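Flavin-dependent thymidylate synthase (Thermus thermophilus, PDB 6J61) probably catalyses the reductive methylation of dUMP to dTMP, with methylenetetrahydrofolate as methyl donor and NADPH and reduced FAD as reductant. Local coordinates at residues F61-F75 and L162-N176. Numbering follows the deposited sequence.
Sequences FEMVVFKFHVKAPIF and LNLYTEFYWKQDLHN. With FAD (flavin-adenine dinucleotide), chain E.
Val65 to Pro73 and Tyr165 to Asp173 run antiparallel, their axes 4.3 Å apart at closest approach. Paired N-H...O bonds tie Phe66 to Gln172, Phe68 to Trp170, Val70 to Phe168 and Ala72 to Thr166. At the ends, where helices follow, Leu174 N bonds to Val64 O and Ile74 N to Leu164 O. On one face of the sheet His69 NE2 gives an almost straight bond to Glu167 OE2 (2.9 Å); OE2 lies in the imidazole plane, while the carboxylate is turned 45° to the ring and met from above its own plane. Arg16 holds His69 ND1, and Tyr35 of a second subunit takes Glu167 OE1. Tyr169 CE1 rests over one imidazole face. On the sheet's other face Val70 CB sits over the Phe168 ring, 3.7 Å from Phe168 CZ, because chi1 of 57° lays the ring alongside Val70. These are central strands of the antiparallel ThyX sheet, and at one end they deliver residues to the FAD adenosine. There Asp173 N-caps helix 174-184: OD1 accepts Asn176 N (2.8 Å), while the syn lone pair of OD2 takes Asn176 ND2, with OD2 in that amide's plane. With an alanine here, the helix start would probably lose its cap and the Asn176 amide be freer to turn away from the adenine. That amide donates through ND2 to FAD N3A (3.0 Å), and His175 NE2 is hydrogen-bonded to FAD O3B (2.8 Å). Glu62 lies alongside Asp173; Glu62 OE2 is hydrogen-bonded to Ser87 of the second subunit and salt-bridged to Arg84 of the fourth, whose charge probably eases the closeness of the two carboxylates.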
# COMPACT_ATOMS: atom_id res chain seq x y z
N PHE A 61 -5.73 13.74 -7.29
CA PHE A 61 -5.03 14.34 -6.16
C PHE A 61 -3.75 13.59 -5.78
O PHE A 61 -2.90 14.12 -5.07
CB PHE A 61 -5.97 14.42 -4.95
CG PHE A 61 -7.13 15.35 -5.16
CD1 PHE A 61 -8.28 14.92 -5.82
CD2 PHE A 61 -7.07 16.67 -4.73
CE1 PHE A 61 -9.34 15.79 -6.05
CE2 PHE A 61 -8.13 17.55 -4.95
CZ PHE A 61 -9.27 17.11 -5.61
N GLU A 62 -3.61 12.37 -6.26
CA GLU A 62 -2.40 11.61 -5.96
C GLU A 62 -1.27 12.01 -6.91
O GLU A 62 -0.13 11.57 -6.72
CB GLU A 62 -2.66 10.12 -6.08
CG GLU A 62 -3.05 9.44 -4.80
CD GLU A 62 -3.39 7.99 -5.02
OE1 GLU A 62 -4.51 7.71 -5.46
OE2 GLU A 62 -2.53 7.12 -4.77
N MET A 63 -1.59 12.82 -7.92
CA MET A 63 -0.59 13.25 -8.89
C MET A 63 0.24 14.41 -8.37
O MET A 63 1.12 14.90 -9.07
CB MET A 63 -1.23 13.63 -10.22
CG MET A 63 -1.85 12.46 -10.98
SD MET A 63 -0.78 11.01 -11.00
CE MET A 63 -1.81 9.76 -11.77
N VAL A 64 -0.05 14.85 -7.15
CA VAL A 64 0.68 15.94 -6.51
C VAL A 64 1.42 15.34 -5.32
O VAL A 64 0.83 14.59 -4.54
CB VAL A 64 -0.28 17.04 -6.03
CG1 VAL A 64 0.43 18.02 -5.11
CG2 VAL A 64 -0.87 17.76 -7.25
N VAL A 65 2.71 15.64 -5.16
CA VAL A 65 3.48 15.07 -4.05
C VAL A 65 4.31 16.09 -3.28
O VAL A 65 4.86 17.02 -3.85
CB VAL A 65 4.42 13.93 -4.55
CG1 VAL A 65 5.20 13.32 -3.38
CG2 VAL A 65 3.61 12.86 -5.25
N PHE A 66 4.36 15.91 -1.96
CA PHE A 66 5.14 16.79 -1.08
C PHE A 66 6.18 15.96 -0.33
O PHE A 66 5.94 14.80 0.03
CB PHE A 66 4.23 17.50 -0.06
CG PHE A 66 3.38 18.59 -0.65
CD1 PHE A 66 2.31 18.28 -1.50
CD2 PHE A 66 3.66 19.93 -0.39
CE1 PHE A 66 1.54 19.30 -2.07
CE2 PHE A 66 2.89 20.94 -0.97
CZ PHE A 66 1.83 20.63 -1.80
N LYS A 67 7.35 16.55 -0.12
CA LYS A 67 8.44 15.89 0.58
C LYS A 67 8.94 16.85 1.66
O LYS A 67 9.38 17.95 1.36
CB LYS A 67 9.56 15.54 -0.41
CG LYS A 67 10.73 14.80 0.21
CD LYS A 67 11.52 13.99 -0.82
CE LYS A 67 12.17 14.86 -1.90
NZ LYS A 67 13.06 14.07 -2.81
N PHE A 68 8.85 16.43 2.92
CA PHE A 68 9.28 17.29 4.02
C PHE A 68 10.48 16.76 4.82
O PHE A 68 10.80 15.58 4.80
CB PHE A 68 8.13 17.52 5.02
CG PHE A 68 6.89 18.11 4.40
CD1 PHE A 68 5.97 17.30 3.74
CD2 PHE A 68 6.62 19.47 4.52
CE1 PHE A 68 4.80 17.84 3.21
CE2 PHE A 68 5.44 20.01 3.99
CZ PHE A 68 4.54 19.19 3.34
N HIS A 69 11.11 17.69 5.54
CA HIS A 69 12.23 17.42 6.42
C HIS A 69 11.61 17.77 7.77
O HIS A 69 11.32 18.93 8.05
CB HIS A 69 13.40 18.36 6.09
CG HIS A 69 14.60 18.18 6.96
ND1 HIS A 69 15.74 18.94 6.82
CD2 HIS A 69 14.85 17.34 8.00
CE1 HIS A 69 16.63 18.58 7.73
NE2 HIS A 69 16.11 17.61 8.45
N VAL A 70 11.38 16.75 8.60
CA VAL A 70 10.75 16.97 9.89
C VAL A 70 11.63 16.57 11.07
O VAL A 70 12.29 15.53 11.05
CB VAL A 70 9.42 16.16 10.00
CG1 VAL A 70 8.64 16.56 11.26
CG2 VAL A 70 8.59 16.35 8.74
N LYS A 71 11.63 17.41 12.09
CA LYS A 71 12.39 17.16 13.31
C LYS A 71 11.33 17.12 14.41
O LYS A 71 10.57 18.08 14.59
CB LYS A 71 13.37 18.32 13.55
CG LYS A 71 14.28 18.14 14.76
CD LYS A 71 15.27 19.28 14.90
CE LYS A 71 16.17 19.05 16.10
NZ LYS A 71 17.03 20.22 16.42
N ALA A 72 11.25 16.01 15.13
CA ALA A 72 10.25 15.88 16.17
C ALA A 72 10.58 14.84 17.22
O ALA A 72 11.44 14.00 17.03
CB ALA A 72 8.90 15.54 15.54
N PRO A 73 9.88 14.90 18.36
CA PRO A 73 10.10 13.95 19.45
C PRO A 73 9.71 12.55 18.96
O PRO A 73 8.78 12.38 18.18
CB PRO A 73 9.16 14.46 20.55
CG PRO A 73 9.06 15.91 20.25
CD PRO A 73 8.92 15.94 18.76
N ILE A 74 10.43 11.53 19.43
CA ILE A 74 10.15 10.18 19.02
C ILE A 74 8.69 9.80 19.21
O ILE A 74 8.09 9.22 18.31
CB ILE A 74 11.08 9.19 19.77
CG1 ILE A 74 12.50 9.33 19.23
CG2 ILE A 74 10.63 7.76 19.57
CD1 ILE A 74 13.53 8.51 20.00
N PHE A 75 8.09 10.15 20.35
CA PHE A 75 6.69 9.78 20.57
C PHE A 75 5.75 10.43 19.55
O PHE A 75 4.66 9.93 19.29
CB PHE A 75 6.24 10.08 22.02
CG PHE A 75 5.96 11.52 22.30
CD1 PHE A 75 7.01 12.43 22.44
CD2 PHE A 75 4.66 11.98 22.43
CE1 PHE A 75 6.75 13.77 22.72
CE2 PHE A 75 4.39 13.31 22.70
CZ PHE A 75 5.44 14.21 22.85
N LEU A 162 11.44 8.81 25.31
CA LEU A 162 10.65 9.02 24.09
C LEU A 162 10.56 10.47 23.62
O LEU A 162 10.16 10.73 22.49
CB LEU A 162 9.24 8.44 24.28
CG LEU A 162 9.15 6.92 24.48
CD1 LEU A 162 7.74 6.49 24.83
CD2 LEU A 162 9.61 6.23 23.23
N ASN A 163 10.91 11.42 24.49
CA ASN A 163 10.84 12.83 24.10
C ASN A 163 12.10 13.27 23.34
O ASN A 163 12.24 14.43 22.98
CB ASN A 163 10.63 13.71 25.33
CG ASN A 163 11.81 13.68 26.27
OD1 ASN A 163 12.57 12.71 26.32
ND2 ASN A 163 11.96 14.73 27.06
N LEU A 164 13.01 12.32 23.11
CA LEU A 164 14.23 12.61 22.38
C LEU A 164 13.79 13.08 20.99
O LEU A 164 12.84 12.54 20.43
CB LEU A 164 15.07 11.33 22.24
CG LEU A 164 16.42 11.58 21.55
CD1 LEU A 164 17.38 12.13 22.60
CD2 LEU A 164 16.98 10.30 20.94
N TYR A 165 14.46 14.08 20.44
CA TYR A 165 14.10 14.55 19.12
C TYR A 165 14.69 13.61 18.08
O TYR A 165 15.65 12.89 18.36
CB TYR A 165 14.62 15.96 18.89
CG TYR A 165 13.62 17.03 19.23
CD1 TYR A 165 12.64 17.41 18.30
CD2 TYR A 165 13.62 17.65 20.49
CE1 TYR A 165 11.69 18.37 18.62
CE2 TYR A 165 12.67 18.61 20.82
CZ TYR A 165 11.71 18.97 19.87
OH TYR A 165 10.75 19.90 20.19
N THR A 166 14.12 13.63 16.88
CA THR A 166 14.60 12.79 15.78
C THR A 166 14.23 13.48 14.47
O THR A 166 13.30 14.28 14.43
CB THR A 166 13.97 11.38 15.83
OG1 THR A 166 14.42 10.61 14.71
CG2 THR A 166 12.45 11.46 15.81
N GLU A 167 14.96 13.18 13.40
CA GLU A 167 14.66 13.81 12.12
C GLU A 167 14.40 12.78 11.05
O GLU A 167 14.91 11.66 11.11
CB GLU A 167 15.82 14.67 11.63
CG GLU A 167 16.31 15.70 12.59
CD GLU A 167 17.38 16.57 11.96
OE1 GLU A 167 18.08 17.26 12.72
OE2 GLU A 167 17.52 16.57 10.71
N PHE A 168 13.63 13.19 10.04
CA PHE A 168 13.30 12.33 8.92
C PHE A 168 12.74 13.08 7.72
O PHE A 168 12.35 14.25 7.81
CB PHE A 168 12.30 11.25 9.35
CG PHE A 168 11.02 11.80 9.93
CD1 PHE A 168 10.90 12.04 11.29
CD2 PHE A 168 9.90 12.01 9.11
CE1 PHE A 168 9.69 12.47 11.85
CE2 PHE A 168 8.69 12.45 9.66
CZ PHE A 168 8.58 12.68 11.03
N TYR A 169 12.72 12.40 6.59
CA TYR A 169 12.17 12.92 5.35
C TYR A 169 10.82 12.24 5.20
O TYR A 169 10.72 11.02 5.31
CB TYR A 169 13.07 12.57 4.17
CG TYR A 169 14.04 13.66 3.80
CD1 TYR A 169 14.72 14.37 4.79
CD2 TYR A 169 14.29 13.98 2.46
CE1 TYR A 169 15.61 15.39 4.46
CE2 TYR A 169 15.19 14.99 2.11
CZ TYR A 169 15.85 15.69 3.12
OH TYR A 169 16.74 16.70 2.80
N TRP A 170 9.77 13.02 4.96
CA TRP A 170 8.43 12.48 4.80
C TRP A 170 7.95 12.83 3.39
O TRP A 170 7.83 14.01 3.04
CB TRP A 170 7.52 13.08 5.89
CG TRP A 170 6.10 12.58 5.90
CD1 TRP A 170 4.99 13.21 5.39
CD2 TRP A 170 5.63 11.35 6.45
NE1 TRP A 170 3.87 12.44 5.58
CE2 TRP A 170 4.23 11.29 6.23
CE3 TRP A 170 6.25 10.28 7.11
CZ2 TRP A 170 3.45 10.21 6.64
CZ3 TRP A 170 5.47 9.19 7.52
CH2 TRP A 170 4.09 9.17 7.28
N LYS A 171 7.71 11.80 2.59
CA LYS A 171 7.24 11.96 1.21
C LYS A 171 5.82 11.40 1.09
O LYS A 171 5.60 10.21 1.32
CB LYS A 171 8.16 11.21 0.24
CG LYS A 171 7.93 11.57 -1.21
CD LYS A 171 6.93 10.66 -1.91
CE LYS A 171 7.55 9.35 -2.31
NZ LYS A 171 6.56 8.36 -2.80
N GLN A 172 4.88 12.25 0.70
CA GLN A 172 3.50 11.80 0.59
C GLN A 172 2.68 12.58 -0.43
O GLN A 172 2.85 13.78 -0.59
CB GLN A 172 2.84 11.89 1.97
CG GLN A 172 1.49 11.23 2.09
CD GLN A 172 1.10 11.04 3.53
OE1 GLN A 172 1.28 11.95 4.35
NE2 GLN A 172 0.57 9.87 3.87
N ASP A 173 1.78 11.88 -1.11
CA ASP A 173 0.91 12.48 -2.11
C ASP A 173 -0.20 13.29 -1.46
O ASP A 173 -0.60 13.02 -0.33
CB ASP A 173 0.33 11.39 -3.03
CG ASP A 173 -0.58 10.42 -2.29
OD1 ASP A 173 -1.73 10.80 -1.99
OD2 ASP A 173 -0.14 9.28 -2.03
N LEU A 174 -0.69 14.30 -2.18
CA LEU A 174 -1.73 15.20 -1.67
C LEU A 174 -2.98 14.50 -1.09
O LEU A 174 -3.49 14.90 -0.04
CB LEU A 174 -2.13 16.20 -2.75
CG LEU A 174 -3.12 17.29 -2.32
CD1 LEU A 174 -2.68 17.94 -1.01
CD2 LEU A 174 -3.24 18.32 -3.44
N HIS A 175 -3.45 13.47 -1.78
CA HIS A 175 -4.61 12.71 -1.34
C HIS A 175 -4.39 12.13 0.07
O HIS A 175 -5.23 12.29 0.96
CB HIS A 175 -4.88 11.60 -2.33
CG HIS A 175 -5.84 10.56 -1.84
ND1 HIS A 175 -7.00 10.89 -1.16
CD2 HIS A 175 -5.84 9.22 -1.95
CE1 HIS A 175 -7.66 9.78 -0.88
NE2 HIS A 175 -6.98 8.75 -1.35
N ASN A 176 -3.26 11.47 0.26
CA ASN A 176 -2.94 10.87 1.55
C ASN A 176 -2.47 11.89 2.58
O ASN A 176 -2.54 11.65 3.78
CB ASN A 176 -1.90 9.77 1.36
CG ASN A 176 -2.51 8.52 0.76
OD1 ASN A 176 -3.32 7.86 1.40
ND2 ASN A 176 -2.14 8.20 -0.48
PA FAD E . -7.80 1.72 -2.78
O1A FAD E . -7.16 1.53 -4.11
O2A FAD E . -8.17 0.27 -2.16
O5B FAD E . -6.77 2.47 -1.82
C5B FAD E . -7.44 2.84 -0.62
C4B FAD E . -6.60 3.90 0.09
O4B FAD E . -5.29 3.37 0.39
C3B FAD E . -6.39 5.11 -0.81
O3B FAD E . -7.41 6.09 -0.66
C2B FAD E . -5.01 5.60 -0.40
O2B FAD E . -5.13 6.48 0.72
C1B FAD E . -4.25 4.29 -0.06
N9A FAD E . -3.50 3.72 -1.22
C8A FAD E . -3.71 2.49 -1.81
N7A FAD E . -2.89 2.30 -2.79
C5A FAD E . -2.08 3.38 -2.92
C6A FAD E . -1.02 3.74 -3.78
N6A FAD E . -0.60 2.86 -4.78
N1A FAD E . -0.41 4.95 -3.62
C2A FAD E . -0.80 5.80 -2.66
N3A FAD E . -1.81 5.50 -1.82
C4A FAD E . -2.47 4.31 -1.91
N1 FAD E . -10.48 6.30 -11.84
C2 FAD E . -9.93 6.52 -13.04
O2 FAD E . -8.89 5.93 -13.32
N3 FAD E . -10.47 7.36 -13.96
C4 FAD E . -11.64 8.06 -13.72
O4 FAD E . -12.11 8.81 -14.56
C4X FAD E . -12.29 7.86 -12.39
N5 FAD E . -13.42 8.47 -12.03
C5X FAD E . -13.99 8.27 -10.82
C6 FAD E . -15.20 8.97 -10.47
C7 FAD E . -15.80 8.77 -9.23
C7M FAD E . -17.08 9.53 -8.92
C8 FAD E . -15.22 7.87 -8.28
C8M FAD E . -15.87 7.65 -6.92
C9 FAD E . -14.04 7.18 -8.58
C9A FAD E . -13.39 7.36 -9.85
N10 FAD E . -12.19 6.68 -10.20
C10 FAD E . -11.61 6.90 -11.45
C1' FAD E . -11.52 5.73 -9.29
C2' FAD E . -10.63 6.41 -8.24
O2' FAD E . -9.78 7.37 -8.85
C3' FAD E . -9.81 5.33 -7.48
O3' FAD E . -8.87 4.70 -8.37
C4' FAD E . -10.73 4.25 -6.86
O4' FAD E . -11.96 4.83 -6.39
C5' FAD E . -10.02 3.58 -5.70
O5' FAD E . -10.15 4.43 -4.56
P FAD E . -8.98 4.10 -3.53
O1P FAD E . -7.66 4.25 -4.20
O2P FAD E . -9.09 5.13 -2.31
O3P FAD E . -9.20 2.57 -2.94